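Long-range contact in cupin 2 conserved barrel domain protein (Leptotrichia buccalis, PDB 3RNS), which is of unknown function but carries a conserved cupin barrel domain of the cupin 2 family: residues 158-163 / 216-221. Residues are numbered along the deposited sequence; the frame is centred on the assembly and turned at random.
Sequences MSFWKG and ENFKML
F160 and F218 face each other as an antiparallel hydrogen-bonded pair, and M158 with M220 forms the next such pair along strands 153-160 and 218-225. Four backbone hydrogen bonds result: F160 N to F218 O at 2.8 Å, with F218 N returning to F160 O, and M158 N to M220 O matched by M220 N to M158 O. Between them S159 and K219 sit as a non-hydrogen-bonded pair, where K219 CA approaches M158 O in a CA-H...O contact.

The phenyl rings of F160 and F218 make an offset stack, centroids 4.5 Å apart and planes at 13°. F218 CZ lies over one face of the F160 ring, toward its rim, 3.5 Å from F160 CD1. What brings it there is the first torsion of F218, chi1 84°, which sets CG between backbone N and carbonyl carbon. The selenium of selenomethionine M220 approaches the same F160 ring obliquely, M220 SE 4.0 Å from F160 CE1, a Met-aromatic contact. V211 and A213 also touch both phenylalanines. On the other face of the sheet S159 CB touches K219 CG, while S159 OG is hydrogen-bonded to E136 O, and K219 NZ to the carbonyl oxygens of V135 and A132.

Where strand 153-160 ends and just before strand 218-225 begins, the N217 side-chain amide adds one more hydrogen bond between the segments. N217 OD1 accepts it from the backbone N of K162 at 2.9 Å, nearly straight, and also lies over the centre of the W161 indole, 3.4 Å from W161 CD2. N217 ND2 reaches W161 CZ3, with amide and indole planes 40° apart. Replacing W161 with an alanine would probably leave the N217 amide without its aromatic cover and freer to turn.

The whole is a neighbouring antiparallel strand pair in one sheet of the cupin beta-barrel, joining strands distant in sequence.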
HETATM    1  N   MSE A 158       9.559  -0.336  -6.101  1.00 29.34           N
HETATM    2  CA  MSE A 158      10.453   0.141  -7.167  1.00 31.38           C
HETATM    3  C   MSE A 158      11.106   1.442  -6.806  1.00 29.23           C
HETATM    4  O   MSE A 158      10.481   2.274  -6.164  1.00 31.23           O
HETATM    5  CB  MSE A 158       9.686   0.341  -8.481  1.00 30.86           C
HETATM    6  CG  MSE A 158       8.671  -0.796  -8.784  1.00 38.64           C
HETATM    7 SE   MSE A 158       7.728  -0.515 -10.510  0.60 47.50          SE
HETATM    8  CE  MSE A 158       9.178  -0.687 -11.698  1.00 45.42           C
ATOM      9  N   SER A 159      12.368   1.598  -7.190  1.00 29.16           N
ATOM     10  CA  SER A 159      13.067   2.893  -7.128  1.00 28.25           C
ATOM     11  C   SER A 159      13.347   3.375  -8.547  1.00 28.72           C
ATOM     12  O   SER A 159      13.680   2.553  -9.449  1.00 28.62           O
ATOM     13  CB  SER A 159      14.373   2.799  -6.327  1.00 28.68           C
ATOM     14  OG  SER A 159      15.343   1.987  -6.999  1.00 29.37           O
ATOM     15  N   PHE A 160      13.173   4.680  -8.762  1.00 27.16           N
ATOM     16  CA  PHE A 160      13.361   5.294 -10.078  1.00 28.29           C
ATOM     17  C   PHE A 160      14.393   6.416  -9.858  1.00 29.06           C
ATOM     18  O   PHE A 160      14.201   7.292  -8.987  1.00 28.52           O
ATOM     19  CB  PHE A 160      12.082   5.978 -10.598  1.00 28.47           C
ATOM     20  CG  PHE A 160      11.013   5.061 -11.091  1.00 29.34           C
ATOM     21  CD1 PHE A 160      10.271   4.283 -10.205  1.00 33.05           C
ATOM     22  CD2 PHE A 160      10.668   5.036 -12.457  1.00 30.34           C
ATOM     23  CE1 PHE A 160       9.228   3.452 -10.683  1.00 30.43           C
ATOM     24  CE2 PHE A 160       9.635   4.208 -12.910  1.00 29.23           C
ATOM     25  CZ  PHE A 160       8.952   3.407 -12.032  1.00 30.87           C
ATOM     26  N   TRP A 161      15.479   6.386 -10.615  1.00 28.41           N
ATOM     27  CA  TRP A 161      16.367   7.529 -10.663  1.00 28.76           C
ATOM     28  C   TRP A 161      15.712   8.596 -11.538  1.00 29.17           C
ATOM     29  O   TRP A 161      15.066   8.290 -12.540  1.00 29.22           O
ATOM     30  CB  TRP A 161      17.730   7.127 -11.231  1.00 29.77           C
ATOM     31  CG  TRP A 161      18.750   8.158 -11.011  1.00 28.63           C
ATOM     32  CD1 TRP A 161      19.124   9.144 -11.899  1.00 32.82           C
ATOM     33  CD2 TRP A 161      19.560   8.335  -9.842  1.00 29.19           C
ATOM     34  NE1 TRP A 161      20.120   9.897 -11.352  1.00 32.15           N
ATOM     35  CE2 TRP A 161      20.386   9.449 -10.078  1.00 32.64           C
ATOM     36  CE3 TRP A 161      19.677   7.644  -8.622  1.00 28.25           C
ATOM     37  CZ2 TRP A 161      21.334   9.901  -9.136  1.00 34.59           C
ATOM     38  CZ3 TRP A 161      20.577   8.121  -7.662  1.00 34.24           C
ATOM     39  CH2 TRP A 161      21.418   9.228  -7.940  1.00 34.76           C
ATOM     40  N   LYS A 162      15.913   9.851 -11.176  1.00 30.65           N
ATOM     41  CA  LYS A 162      15.413  10.982 -11.962  1.00 31.91           C
ATOM     42  C   LYS A 162      15.700  10.814 -13.443  1.00 32.57           C
ATOM     43  O   LYS A 162      16.814  10.454 -13.832  1.00 32.81           O
ATOM     44  CB  LYS A 162      16.081  12.252 -11.455  1.00 34.13           C
ATOM     45  CG  LYS A 162      15.708  13.458 -12.249  1.00 38.31           C
ATOM     46  CD  LYS A 162      16.437  14.650 -11.787  1.00 45.41           C
ATOM     47  CE  LYS A 162      15.995  15.853 -12.589  1.00 49.58           C
ATOM     48  NZ  LYS A 162      16.828  16.993 -12.133  1.00 55.58           N
ATOM     49  N   GLY A 163      14.697  11.039 -14.282  1.00 32.88           N
ATOM     50  CA  GLY A 163      14.843  10.840 -15.720  1.00 33.39           C
ATOM     51  C   GLY A 163      14.415   9.494 -16.212  1.00 33.97           C
ATOM     52  O   GLY A 163      14.284   9.314 -17.402  1.00 34.59           O
ATOM     53  N   GLU A 216      12.746  14.467  -9.653  1.00 37.54           N
ATOM     54  CA  GLU A 216      13.691  13.906  -8.685  1.00 36.58           C
ATOM     55  C   GLU A 216      13.531  12.395  -8.575  1.00 34.04           C
ATOM     56  O   GLU A 216      12.637  11.830  -9.160  1.00 33.05           O
ATOM     57  CB  GLU A 216      13.453  14.524  -7.317  1.00 37.40           C
ATOM     58  CG  GLU A 216      12.056  14.191  -6.739  1.00 38.88           C
ATOM     59  CD  GLU A 216      11.726  15.019  -5.443  1.00 45.99           C
ATOM     60  OE1 GLU A 216      12.161  14.631  -4.320  1.00 46.40           O
ATOM     61  OE2 GLU A 216      11.012  16.055  -5.563  1.00 49.77           O
ATOM     62  N   ASN A 217      14.431  11.762  -7.847  1.00 32.27           N
ATOM     63  CA  ASN A 217      14.330  10.332  -7.611  1.00 31.88           C
ATOM     64  C   ASN A 217      13.081  10.006  -6.806  1.00 29.72           C
ATOM     65  O   ASN A 217      12.662  10.776  -5.960  1.00 29.59           O
ATOM     66  CB  ASN A 217      15.526   9.780  -6.836  1.00 31.73           C
ATOM     67  CG  ASN A 217      16.910  10.131  -7.435  1.00 33.70           C
ATOM     68  OD1 ASN A 217      17.093  10.375  -8.621  1.00 30.52           O
ATOM     69  ND2 ASN A 217      17.907  10.093  -6.563  1.00 34.05           N
ATOM     70  N   PHE A 218      12.455   8.862  -7.058  1.00 29.19           N
ATOM     71  CA  PHE A 218      11.336   8.457  -6.215  1.00 27.45           C
ATOM     72  C   PHE A 218      11.265   6.956  -6.024  1.00 27.88           C
ATOM     73  O   PHE A 218      11.854   6.172  -6.781  1.00 27.31           O
ATOM     74  CB  PHE A 218       9.986   9.086  -6.706  1.00 27.64           C
ATOM     75  CG  PHE A 218       9.301   8.331  -7.798  1.00 27.17           C
ATOM     76  CD1 PHE A 218       8.290   7.458  -7.505  1.00 26.43           C
ATOM     77  CD2 PHE A 218       9.672   8.491  -9.132  1.00 26.20           C
ATOM     78  CE1 PHE A 218       7.674   6.730  -8.501  1.00 29.29           C
ATOM     79  CE2 PHE A 218       9.041   7.801 -10.136  1.00 27.95           C
ATOM     80  CZ  PHE A 218       8.031   6.885  -9.814  1.00 27.53           C
ATOM     81  N   LYS A 219      10.556   6.548  -4.983  1.00 27.52           N
ATOM     82  CA  LYS A 219      10.244   5.138  -4.760  1.00 27.84           C
ATOM     83  C   LYS A 219       8.724   4.979  -4.603  1.00 26.90           C
ATOM     84  O   LYS A 219       8.026   5.872  -4.075  1.00 26.60           O
ATOM     85  CB  LYS A 219      10.954   4.612  -3.474  1.00 27.43           C
ATOM     86  CG  LYS A 219      12.434   4.572  -3.551  1.00 29.52           C
ATOM     87  CD  LYS A 219      13.070   4.177  -2.224  1.00 28.58           C
ATOM     88  CE  LYS A 219      14.533   4.290  -2.295  1.00 32.29           C
ATOM     89  NZ  LYS A 219      15.160   3.839  -1.056  1.00 29.23           N
HETATM   90  N   MSE A 220       8.225   3.835  -5.046  1.00 27.05           N
HETATM   91  CA  MSE A 220       6.838   3.506  -4.903  1.00 27.72           C
HETATM   92  C   MSE A 220       6.596   2.032  -4.607  1.00 27.19           C
HETATM   93  O   MSE A 220       7.379   1.154  -4.957  1.00 28.76           O
HETATM   94  CB  MSE A 220       6.123   3.844  -6.212  1.00 27.86           C
HETATM   95  CG  MSE A 220       6.783   3.180  -7.453  1.00 31.70           C
HETATM   96 SE   MSE A 220       5.611   3.186  -9.085  0.60 44.70          SE
HETATM   97  CE  MSE A 220       4.415   1.859  -8.491  1.00 37.41           C
ATOM     98  N   LEU A 221       5.484   1.783  -3.954  1.00 26.46           N
ATOM     99  CA  LEU A 221       4.896   0.489  -3.809  1.00 26.92           C
ATOM    100  C   LEU A 221       3.701   0.387  -4.754  1.00 27.19           C
ATOM    101  O   LEU A 221       2.812   1.277  -4.789  1.00 27.52           O
ATOM    102  CB  LEU A 221       4.412   0.290  -2.367  1.00 27.45           C
ATOM    103  CG  LEU A 221       3.477  -0.893  -2.009  1.00 27.98           C
ATOM    104  CD1 LEU A 221       4.192  -2.277  -2.158  1.00 24.87           C
ATOM    105  CD2 LEU A 221       2.875  -0.649  -0.584  1.00 26.51           C
TER